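Local coordinates for esterase (Capnocytophaga ochracea, PDB 4W9R), which is of unknown function but belongs to a putative esterase family of the alpha/beta-hydrolase clan and may therefore hydrolyse ester bonds, at residues B[171-177]-B[206-212]; B[115-121]-B[141-147]; B[281-285]-B[314-318]. One frame throughout, in Å; residues are numbered along the deposited sequence.

Interaction 1: B[171-177]-B[206-212]; sequences LFYYMAT and EYHFVDF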
loop_
_atom_site.group_PDB
_atom_site.type_symbol
_atom_site.label_atom_id
_atom_site.label_comp_id
_atom_site.label_asym_id
_atom_site.label_seq_id
_atom_site.Cartn_x
_atom_site.Cartn_y
_atom_site.Cartn_z
ATOM N N LEU B 171 9.829 -0.514 -21.963
ATOM C CA LEU B 171 8.801 0.364 -21.426
ATOM C C LEU B 171 7.819 -0.424 -20.571
ATOM O O LEU B 171 7.141 -1.328 -21.061
ATOM C CB LEU B 171 8.055 1.083 -22.550
ATOM C CG LEU B 171 6.845 1.902 -22.093
ATOM C CD1 LEU B 171 7.257 2.961 -21.077
ATOM C CD2 LEU B 171 6.142 2.533 -23.282
ATOM N N PHE B 172 7.753 -0.079 -19.290
ATOM C CA PHE B 172 6.775 -0.677 -18.392
ATOM C C PHE B 172 5.613 0.284 -18.187
ATOM O O PHE B 172 5.783 1.361 -17.616
ATOM C CB PHE B 172 7.413 -1.037 -17.049
ATOM C CG PHE B 172 6.461 -1.674 -16.077
ATOM C CD1 PHE B 172 6.265 -3.047 -16.077
ATOM C CD2 PHE B 172 5.759 -0.904 -15.162
ATOM C CE1 PHE B 172 5.389 -3.638 -15.186
ATOM C CE2 PHE B 172 4.880 -1.490 -14.267
ATOM C CZ PHE B 172 4.696 -2.859 -14.280
ATOM N N TYR B 173 4.432 -0.105 -18.657
ATOM C CA TYR B 173 3.252 0.736 -18.510
ATOM C C TYR B 173 2.195 0.066 -17.642
ATOM O O TYR B 173 1.813 -1.078 -17.884
ATOM C CB TYR B 173 2.660 1.085 -19.876
ATOM C CG TYR B 173 1.450 1.987 -19.791
ATOM C CD1 TYR B 173 1.594 3.357 -19.612
ATOM C CD2 TYR B 173 0.163 1.470 -19.881
ATOM C CE1 TYR B 173 0.493 4.186 -19.529
ATOM C CE2 TYR B 173 -0.944 2.293 -19.800
ATOM C CZ TYR B 173 -0.774 3.649 -19.624
ATOM O OH TYR B 173 -1.874 4.472 -19.542
ATOM N N TYR B 174 1.723 0.794 -16.635
ATOM C CA TYR B 174 0.694 0.287 -15.736
ATOM C C TYR B 174 -0.426 1.303 -15.560
ATOM O O TYR B 174 -0.187 2.437 -15.144
ATOM C CB TYR B 174 1.295 -0.069 -14.375
ATOM C CG TYR B 174 0.298 -0.635 -13.387
ATOM C CD1 TYR B 174 -0.397 0.193 -12.513
ATOM C CD2 TYR B 174 0.052 -1.997 -13.328
ATOM C CE1 TYR B 174 -1.309 -0.323 -11.610
ATOM C CE2 TYR B 174 -0.856 -2.522 -12.427
ATOM C CZ TYR B 174 -1.533 -1.683 -11.572
ATOM O OH TYR B 174 -2.438 -2.207 -10.677
HETATM N N MSE B 175 -1.650 0.891 -15.871
HETATM C CA MSE B 175 -2.811 1.745 -15.665
HETATM C C MSE B 175 -3.859 1.045 -14.808
HETATM O O MSE B 175 -4.177 -0.122 -15.030
HETATM C CB MSE B 175 -3.420 2.163 -17.002
HETATM C CG MSE B 175 -4.764 2.864 -16.871
HETATM SE SE MSE B 175 -5.492 3.416 -18.591
HETATM C CE MSE B 175 -7.272 3.957 -18.010
ATOM N N ALA B 176 -4.388 1.765 -13.825
ATOM C CA ALA B 176 -5.414 1.217 -12.947
ATOM C C ALA B 176 -6.590 2.175 -12.808
ATOM O O ALA B 176 -6.415 3.394 -12.821
ATOM C CB ALA B 176 -4.826 0.896 -11.580
ATOM N N THR B 177 -7.789 1.616 -12.679
ATOM C CA THR B 177 -8.985 2.420 -12.460
ATOM C C THR B 177 -9.970 1.691 -11.546
ATOM O O THR B 177 -9.896 0.473 -11.381
ATOM C CB THR B 177 -9.677 2.779 -13.790
ATOM O OG1 THR B 177 -10.827 3.594 -13.529
ATOM C CG2 THR B 177 -10.103 1.522 -14.529
ATOM N N GLU B 206 6.105 -3.751 -21.869
ATOM C CA GLU B 206 5.341 -4.564 -20.934
ATOM C C GLU B 206 4.121 -3.772 -20.475
ATOM O O GLU B 206 4.246 -2.780 -19.756
ATOM C CB GLU B 206 6.205 -4.979 -19.744
ATOM C CG GLU B 206 5.510 -5.899 -18.754
ATOM C CD GLU B 206 6.442 -6.371 -17.653
ATOM O OE1 GLU B 206 7.672 -6.197 -17.800
ATOM O OE2 GLU B 206 5.947 -6.914 -16.643
ATOM N N TYR B 207 2.942 -4.216 -20.901
ATOM C CA TYR B 207 1.707 -3.470 -20.682
ATOM C C TYR B 207 0.817 -4.127 -19.631
ATOM O O TYR B 207 0.533 -5.322 -19.702
ATOM C CB TYR B 207 0.941 -3.331 -22.001
ATOM C CG TYR B 207 -0.369 -2.581 -21.901
ATOM C CD1 TYR B 207 -1.544 -3.233 -21.542
ATOM C CD2 TYR B 207 -0.437 -1.223 -22.183
ATOM C CE1 TYR B 207 -2.740 -2.554 -21.449
ATOM C CE2 TYR B 207 -1.633 -0.535 -22.100
ATOM C CZ TYR B 207 -2.781 -1.206 -21.734
ATOM O OH TYR B 207 -3.974 -0.532 -21.648
ATOM N N HIS B 208 0.366 -3.333 -18.665
ATOM C CA HIS B 208 -0.545 -3.826 -17.639
ATOM C C HIS B 208 -1.697 -2.861 -17.392
ATOM O O HIS B 208 -1.482 -1.695 -17.060
ATOM C CB HIS B 208 0.204 -4.078 -16.327
ATOM C CG HIS B 208 1.214 -5.179 -16.410
ATOM N ND1 HIS B 208 0.862 -6.511 -16.428
ATOM C CD2 HIS B 208 2.567 -5.145 -16.475
ATOM C CE1 HIS B 208 1.954 -7.251 -16.503
ATOM N NE2 HIS B 208 3.001 -6.447 -16.533
ATOM N N PHE B 209 -2.920 -3.350 -17.560
ATOM C CA PHE B 209 -4.103 -2.584 -17.189
ATOM C C PHE B 209 -4.957 -3.364 -16.199
ATOM O O PHE B 209 -5.493 -4.422 -16.523
ATOM C CB PHE B 209 -4.937 -2.220 -18.416
ATOM C CG PHE B 209 -6.304 -1.698 -18.078
ATOM C CD1 PHE B 209 -6.453 -0.486 -17.422
ATOM C CD2 PHE B 209 -7.439 -2.418 -18.411
ATOM C CE1 PHE B 209 -7.710 -0.002 -17.105
ATOM C CE2 PHE B 209 -8.701 -1.938 -18.100
ATOM C CZ PHE B 209 -8.835 -0.729 -17.446
ATOM N N VAL B 210 -5.083 -2.831 -14.991
ATOM C CA VAL B 210 -5.849 -3.492 -13.946
ATOM C C VAL B 210 -7.118 -2.711 -13.630
ATOM O O VAL B 210 -7.066 -1.557 -13.208
ATOM C CB VAL B 210 -5.020 -3.665 -12.662
ATOM C CG1 VAL B 210 -5.846 -4.350 -11.588
ATOM C CG2 VAL B 210 -3.760 -4.457 -12.955
ATOM N N ASP B 211 -8.260 -3.351 -13.844
ATOM C CA ASP B 211 -9.544 -2.745 -13.532
ATOM C C ASP B 211 -10.020 -3.213 -12.162
ATOM O O ASP B 211 -10.326 -4.390 -11.975
ATOM C CB ASP B 211 -10.577 -3.093 -14.608
ATOM C CG ASP B 211 -11.961 -2.560 -14.290
ATOM O OD1 ASP B 211 -12.065 -1.580 -13.524
ATOM O OD2 ASP B 211 -12.947 -3.117 -14.815
ATOM N N PHE B 212 -10.093 -2.290 -11.209
ATOM C CA PHE B 212 -10.572 -2.645 -9.880
ATOM C C PHE B 212 -12.069 -2.406 -9.825
ATOM O O PHE B 212 -12.526 -1.265 -9.818
ATOM C CB PHE B 212 -9.870 -1.819 -8.798
ATOM C CG PHE B 212 -8.396 -2.084 -8.682
ATOM C CD1 PHE B 212 -7.488 -1.377 -9.451
ATOM C CD2 PHE B 212 -7.917 -3.027 -7.788
ATOM C CE1 PHE B 212 -6.130 -1.613 -9.338
ATOM C CE2 PHE B 212 -6.561 -3.269 -7.671
ATOM C CZ PHE B 212 -5.666 -2.561 -8.447
#
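Phe172 meets two side chains of the neighbouring strand: its CE1 lies 3.4 Å from His208 CD2, at the edge of the imidazole, and 3.6 Å from Glu206 OE2, which sits at the edge of the phenyl ring. Those two partners are themselves joined. His208 NE2 gives a nearly straight hydrogen bond of 3.0 Å to the anti lone pair of Glu206 OE2, in the plane of the imidazole, which restrains the turn of the ring; with CG beside its backbone N (chi1 -66°), the ring leans back along the strand to the carboxylate. Farther on, Tyr174 CE2 touches Val210 CG2 at 3.5 Å, and Ala176 CB rests at the edge of the Phe212 ring. Seven backbone hydrogen bonds pair the strands in parallel, the two ends of a beta-alpha-beta unit whose helix is 183-196; strand 205-213 is outermost in the alpha/beta-hydrolase sheet within this chain. The opposite face carries Tyr173 alongside Tyr207, their planes 23° apart but hardly overlapping, and selenomethionine Met175, whose SE makes an oblique Met-aromatic contact 5.1 Å from the Phe209 ring centroid. Beyond these, Arg170 forms a salt bridge with Glu206 OE1, Gln227 of helix 217-232 bonds Tyr174 OH, and Glu193 bonds Tyr207 OH.

Interaction 2: B[115-121]-B[141-147]; sequences DLKGVIA and FNMIVSL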
loop_
_atom_site.group_PDB
_atom_site.type_symbol
_atom_site.label_atom_id
_atom_site.label_comp_id
_atom_site.label_asym_id
_atom_site.label_seq_id
_atom_site.Cartn_x
_atom_site.Cartn_y
_atom_site.Cartn_z
ATOM N N ASP B 115 19.835 3.899 -15.273
ATOM C CA ASP B 115 19.178 4.043 -16.568
ATOM C C ASP B 115 17.662 3.916 -16.465
ATOM O O ASP B 115 16.942 4.272 -17.397
ATOM C CB ASP B 115 19.718 3.009 -17.560
ATOM C CG ASP B 115 21.149 3.293 -17.975
ATOM O OD1 ASP B 115 21.920 3.819 -17.144
ATOM O OD2 ASP B 115 21.502 2.992 -19.136
ATOM N N LEU B 116 17.181 3.409 -15.334
ATOM C CA LEU B 116 15.746 3.256 -15.120
ATOM C C LEU B 116 15.153 4.455 -14.383
ATOM O O LEU B 116 15.482 4.712 -13.226
ATOM C CB LEU B 116 15.449 1.975 -14.340
ATOM C CG LEU B 116 13.970 1.756 -14.016
ATOM C CD1 LEU B 116 13.154 1.662 -15.296
ATOM C CD2 LEU B 116 13.777 0.516 -13.159
ATOM N N LYS B 117 14.275 5.181 -15.065
ATOM C CA LYS B 117 13.597 6.328 -14.471
ATOM C C LYS B 117 12.089 6.193 -14.646
ATOM O O LYS B 117 11.593 6.154 -15.769
ATOM C CB LYS B 117 14.095 7.632 -15.098
ATOM C CG LYS B 117 15.564 7.932 -14.829
ATOM C CD LYS B 117 16.074 9.081 -15.690
ATOM C CE LYS B 117 16.757 8.577 -16.956
ATOM N NZ LYS B 117 15.841 7.809 -17.847
ATOM N N GLY B 118 11.363 6.089 -13.538
ATOM C CA GLY B 118 9.918 5.961 -13.600
ATOM C C GLY B 118 9.145 7.215 -13.237
ATOM O O GLY B 118 9.704 8.173 -12.702
ATOM N N VAL B 119 7.845 7.198 -13.514
ATOM C CA VAL B 119 6.963 8.288 -13.120
ATOM C C VAL B 119 5.621 7.738 -12.634
ATOM O O VAL B 119 5.007 6.891 -13.283
ATOM C CB VAL B 119 6.739 9.294 -14.278
ATOM C CG1 VAL B 119 6.214 8.591 -15.525
ATOM C CG2 VAL B 119 5.797 10.409 -13.847
ATOM N N ILE B 120 5.179 8.218 -11.476
ATOM C CA ILE B 120 3.908 7.796 -10.906
ATOM C C ILE B 120 2.998 9.001 -10.717
ATOM O O ILE B 120 3.404 10.010 -10.138
ATOM C CB ILE B 120 4.096 7.084 -9.553
ATOM C CG1 ILE B 120 5.015 5.873 -9.709
ATOM C CG2 ILE B 120 2.752 6.661 -8.979
ATOM C CD1 ILE B 120 5.247 5.117 -8.419
ATOM N N ALA B 121 1.768 8.895 -11.209
ATOM C CA ALA B 121 0.817 9.992 -11.102
ATOM C C ALA B 121 -0.618 9.485 -11.038
ATOM O O ALA B 121 -0.903 8.349 -11.418
ATOM C CB ALA B 121 0.988 10.950 -12.269
ATOM N N PHE B 141 11.154 8.554 -19.293
ATOM C CA PHE B 141 10.650 7.555 -18.367
ATOM C C PHE B 141 10.468 6.198 -19.037
ATOM O O PHE B 141 9.781 6.076 -20.050
ATOM C CB PHE B 141 9.331 8.023 -17.749
ATOM C CG PHE B 141 9.457 9.291 -16.954
ATOM C CD1 PHE B 141 10.203 9.320 -15.787
ATOM C CD2 PHE B 141 8.828 10.452 -17.370
ATOM C CE1 PHE B 141 10.323 10.482 -15.054
ATOM C CE2 PHE B 141 8.943 11.618 -16.639
ATOM C CZ PHE B 141 9.691 11.633 -15.480
ATOM N N ASN B 142 11.107 5.183 -18.466
ATOM C CA ASN B 142 10.957 3.811 -18.931
ATOM C C ASN B 142 9.836 3.112 -18.183
ATOM O O ASN B 142 9.438 1.998 -18.526
ATOM C CB ASN B 142 12.267 3.047 -18.758
ATOM C CG ASN B 142 13.465 3.851 -19.206
ATOM O OD1 ASN B 142 14.292 4.257 -18.391
ATOM N ND2 ASN B 142 13.562 4.092 -20.508
HETATM N N MSE B 143 9.335 3.783 -17.151
HETATM C CA MSE B 143 8.256 3.258 -16.329
HETATM C C MSE B 143 7.175 4.315 -16.142
HETATM O O MSE B 143 7.442 5.407 -15.641
HETATM C CB MSE B 143 8.789 2.798 -14.973
HETATM C CG MSE B 143 7.737 2.168 -14.072
HETATM SE SE MSE B 143 8.360 1.910 -12.238
HETATM C CE MSE B 143 8.062 3.706 -11.537
ATOM N N ILE B 144 5.957 3.990 -16.556
ATOM C CA ILE B 144 4.836 4.907 -16.406
ATOM C C ILE B 144 3.696 4.235 -15.652
ATOM O O ILE B 144 3.153 3.222 -16.097
ATOM C CB ILE B 144 4.326 5.407 -17.770
ATOM C CG1 ILE B 144 5.449 6.115 -18.529
ATOM C CG2 ILE B 144 3.135 6.336 -17.586
ATOM C CD1 ILE B 144 5.043 6.624 -19.892
ATOM N N VAL B 145 3.352 4.792 -14.497
ATOM C CA VAL B 145 2.249 4.273 -13.704
ATOM C C VAL B 145 1.126 5.300 -13.629
ATOM O O VAL B 145 1.268 6.345 -12.992
ATOM C CB VAL B 145 2.703 3.897 -12.282
ATOM C CG1 VAL B 145 1.539 3.334 -11.488
ATOM C CG2 VAL B 145 3.845 2.894 -12.342
ATOM N N SER B 146 0.010 4.991 -14.279
ATOM C CA SER B 146 -1.133 5.892 -14.320
ATOM C C SER B 146 -2.257 5.360 -13.439
ATOM O O SER B 146 -2.888 4.353 -13.762
ATOM C CB SER B 146 -1.613 6.071 -15.762
ATOM O OG SER B 146 -2.707 6.967 -15.834
ATOM N N LEU B 147 -2.513 6.045 -12.330
ATOM C CA LEU B 147 -3.485 5.575 -11.349
ATOM C C LEU B 147 -4.753 6.414 -11.367
ATOM O O LEU B 147 -4.713 7.603 -11.075
ATOM C CB LEU B 147 -2.870 5.593 -9.952
ATOM C CG LEU B 147 -1.575 4.798 -9.796
ATOM C CD1 LEU B 147 -0.974 5.049 -8.428
ATOM C CD2 LEU B 147 -1.831 3.314 -10.014
#
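Val119 is tied to the neighbouring strand through both its backbone polar atoms: its N donates to Met143 O at 2.8 Å and its O accepts from Val145 N at 2.9 Å. The same alternation carries on to Ala121, whose N bonds Val145 O and whose O receives Leu147 N. These bonds hold 116-121 and 143-147 in parallel register as central strands of the alpha/beta-hydrolase sheet, joined by a beta-alpha-beta connection through helix 123-128; just ahead of the second strand, Asn142 N reaches Lys117 O. In this fold the turn after the first of these strands is where the nucleophile elbow is normally found, though no catalytic residue is established for this protein. Ser146 OG is bonded back to Gly126 O of that connecting helix.

Packing differs on the two faces. On one, Val119 stands over the Phe141 ring: its CB lies 3.6 Å from the ring centroid and only 5° off the normal, a CH-pi contact. Turning CG1 between its backbone N and carbonyl carbon (chi1 55°) brings that methyl both over the ring, 3.6 Å from Phe141 CG, and to 4.0 Å from Ile144 CG1. Tyr132 meets Phe141 edge-to-face, and helix 91-110 also packs on it. On the other face, Gly118 has no beta carbon, and selenomethionine Met143 bends at its end to set CE 3.6 Å from Gly118 CA. Ile120 follows, lying alongside Val145 with CG1 4.0 Å from Val145 CB and touching Leu147 CD1 through CG2. Helix 217-232 packs on Met143, Val145 and Leu147.

Interaction 3: B[281-285]-B[314-318]; sequences VMATY and MPNFF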
loop_
_atom_site.group_PDB
_atom_site.type_symbol
_atom_site.label_atom_id
_atom_site.label_comp_id
_atom_site.label_asym_id
_atom_site.label_seq_id
_atom_site.Cartn_x
_atom_site.Cartn_y
_atom_site.Cartn_z
ATOM N N VAL B 281 23.248 -18.175 -6.036
ATOM C CA VAL B 281 24.454 -18.918 -6.380
ATOM C C VAL B 281 24.298 -20.397 -6.041
ATOM O O VAL B 281 24.598 -21.265 -6.860
ATOM C CB VAL B 281 25.691 -18.357 -5.654
ATOM C CG1 VAL B 281 26.907 -19.230 -5.924
ATOM C CG2 VAL B 281 25.952 -16.923 -6.089
HETATM N N MSE B 282 23.815 -20.677 -4.835
HETATM C CA MSE B 282 23.633 -22.052 -4.383
HETATM C C MSE B 282 22.567 -22.783 -5.191
HETATM O O MSE B 282 22.667 -23.989 -5.413
HETATM C CB MSE B 282 23.279 -22.082 -2.896
HETATM C CG MSE B 282 24.435 -21.698 -1.991
HETATM SE SE MSE B 282 26.037 -22.740 -2.387
HETATM C CE MSE B 282 27.264 -21.912 -1.118
ATOM N N ALA B 283 21.550 -22.049 -5.630
ATOM C CA ALA B 283 20.509 -22.625 -6.472
ATOM C C ALA B 283 21.105 -23.070 -7.800
ATOM O O ALA B 283 20.751 -24.122 -8.332
ATOM C CB ALA B 283 19.388 -21.626 -6.697
ATOM N N THR B 284 22.020 -22.263 -8.324
ATOM C CA THR B 284 22.697 -22.578 -9.572
ATOM C C THR B 284 23.611 -23.783 -9.388
ATOM O O THR B 284 23.655 -24.679 -10.230
ATOM C CB THR B 284 23.519 -21.379 -10.083
ATOM O OG1 THR B 284 22.683 -20.216 -10.150
ATOM C CG2 THR B 284 24.092 -21.670 -11.462
ATOM N N TYR B 285 24.326 -23.799 -8.267
ATOM C CA TYR B 285 25.267 -24.869 -7.950
ATOM C C TYR B 285 24.560 -26.209 -7.755
ATOM O O TYR B 285 25.032 -27.242 -8.230
ATOM C CB TYR B 285 26.068 -24.503 -6.699
ATOM C CG TYR B 285 26.991 -25.588 -6.191
ATOM C CD1 TYR B 285 28.177 -25.886 -6.850
ATOM C CD2 TYR B 285 26.686 -26.301 -5.040
ATOM C CE1 TYR B 285 29.027 -26.871 -6.382
ATOM C CE2 TYR B 285 27.529 -27.288 -4.565
ATOM C CZ TYR B 285 28.698 -27.568 -5.239
ATOM O OH TYR B 285 29.539 -28.550 -4.768
HETATM N N MSE B 314 34.978 -19.966 -1.805
HETATM C CA MSE B 314 34.017 -20.532 -2.751
HETATM C C MSE B 314 34.495 -20.652 -4.211
HETATM O O MSE B 314 34.318 -21.711 -4.813
HETATM C CB MSE B 314 32.713 -19.728 -2.713
HETATM C CG MSE B 314 31.561 -20.434 -3.397
HETATM SE SE MSE B 314 29.856 -19.550 -3.106
HETATM C CE MSE B 314 30.088 -18.083 -4.348
ATOM N N PRO B 315 35.080 -19.582 -4.793
ATOM C CA PRO B 315 35.467 -19.694 -6.208
ATOM C C PRO B 315 36.436 -20.838 -6.499
ATOM O O PRO B 315 36.253 -21.559 -7.480
ATOM C CB PRO B 315 36.137 -18.347 -6.494
ATOM C CG PRO B 315 35.509 -17.415 -5.536
ATOM C CD PRO B 315 35.309 -18.215 -4.286
ATOM N N ASN B 316 37.449 -21.004 -5.656
ATOM C CA ASN B 316 38.427 -22.064 -5.865
ATOM C C ASN B 316 37.892 -23.431 -5.455
ATOM O O ASN B 316 38.377 -24.457 -5.928
ATOM C CB ASN B 316 39.719 -21.754 -5.111
ATOM C CG ASN B 316 40.551 -20.691 -5.799
ATOM O OD1 ASN B 316 40.593 -20.621 -7.029
ATOM N ND2 ASN B 316 41.215 -19.853 -5.011
ATOM N N PHE B 317 36.892 -23.447 -4.581
ATOM C CA PHE B 317 36.240 -24.700 -4.220
ATOM C C PHE B 317 35.447 -25.236 -5.407
ATOM O O PHE B 317 35.491 -26.428 -5.705
ATOM C CB PHE B 317 35.324 -24.517 -3.012
ATOM C CG PHE B 317 34.652 -25.786 -2.564
ATOM C CD1 PHE B 317 35.271 -26.633 -1.662
ATOM C CD2 PHE B 317 33.398 -26.132 -3.048
ATOM C CE1 PHE B 317 34.654 -27.800 -1.248
ATOM C CE2 PHE B 317 32.776 -27.296 -2.637
ATOM C CZ PHE B 317 33.404 -28.131 -1.736
ATOM N N PHE B 318 34.716 -24.347 -6.074
ATOM C CA PHE B 318 33.959 -24.713 -7.265
ATOM C C PHE B 318 34.893 -25.181 -8.374
ATOM O O PHE B 318 34.624 -26.173 -9.051
ATOM C CB PHE B 318 33.115 -23.534 -7.761
ATOM C CG PHE B 318 31.902 -23.253 -6.920
ATOM C CD1 PHE B 318 31.473 -24.162 -5.968
ATOM C CD2 PHE B 318 31.185 -22.079 -7.091
ATOM C CE1 PHE B 318 30.356 -23.903 -5.195
ATOM C CE2 PHE B 318 30.065 -21.815 -6.323
ATOM C CZ PHE B 318 29.650 -22.729 -5.374
#
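Tyr285 and Phe318 form the tight part of the contact. Phe318 CE1 lies over one face of the tyrosine ring, displaced toward its rim and 3.4 Å from Tyr285 CD1. The ring planes are 16° apart and the centroids 4.7 Å, yet the rings are slid so far that they barely overlap. With CG anti to its backbone N (chi1 175°), Tyr285 extends toward the other helix, where its hydroxyl is bonded to Glu321 and, weakly, to a bound acetate probably left from crystallisation. Val281 CG1 comes to the edge of the Phe318 ring and meets the methyl of selenomethionine Met314 tip to tip, CG1 to CE 3.7 Å.

Toward Met282 the contact thins. This partly exposed selenomethionine crosses Met314 with CE 4.0 Å from SE, and its side chain also touches Asp346 and Phe347 in a loop.

The segments run nearly parallel with axes 13.5 Å apart. Two near-parallel helices with a third, 294-306, packed against both through Val304 and Ala301 are consistent with a TPR-like helical array. Replacing Tyr285 by an alanine is likely to strip Phe318 CE1 of the ring it lies over, opening a gap beside it, and to leave Glu321 without its hydroxyl partner. The contact between the segments is almost entirely apolar, which implies that it rests on shape fit and burial, while the tyrosine hydroxyl finds its polar partner in Glu321.

Interactions 1 and 2 belong to one sheet and are adjacent in it: strands 143-149 and 171-180 are neighbours, so Tyr174 O and Ser146 N, 2.7 Å apart, probably bond, and Phe172 CD2 packs on Met143 CG. Both rest on parallel backbone bonding, but interaction 2 is central and buried, with largely aliphatic side chains, whereas interaction 1 reaches the marginal strand 205-213, is only partly buried, and brings in more aromatic side chains and a histidine-carboxylate pair. Helix 217-232 packs on both. Interaction 3 stands apart in the C-terminal helical region, its centre 39 Å from that of interaction 1; though buried, it joins two helices by side-chain packing alone.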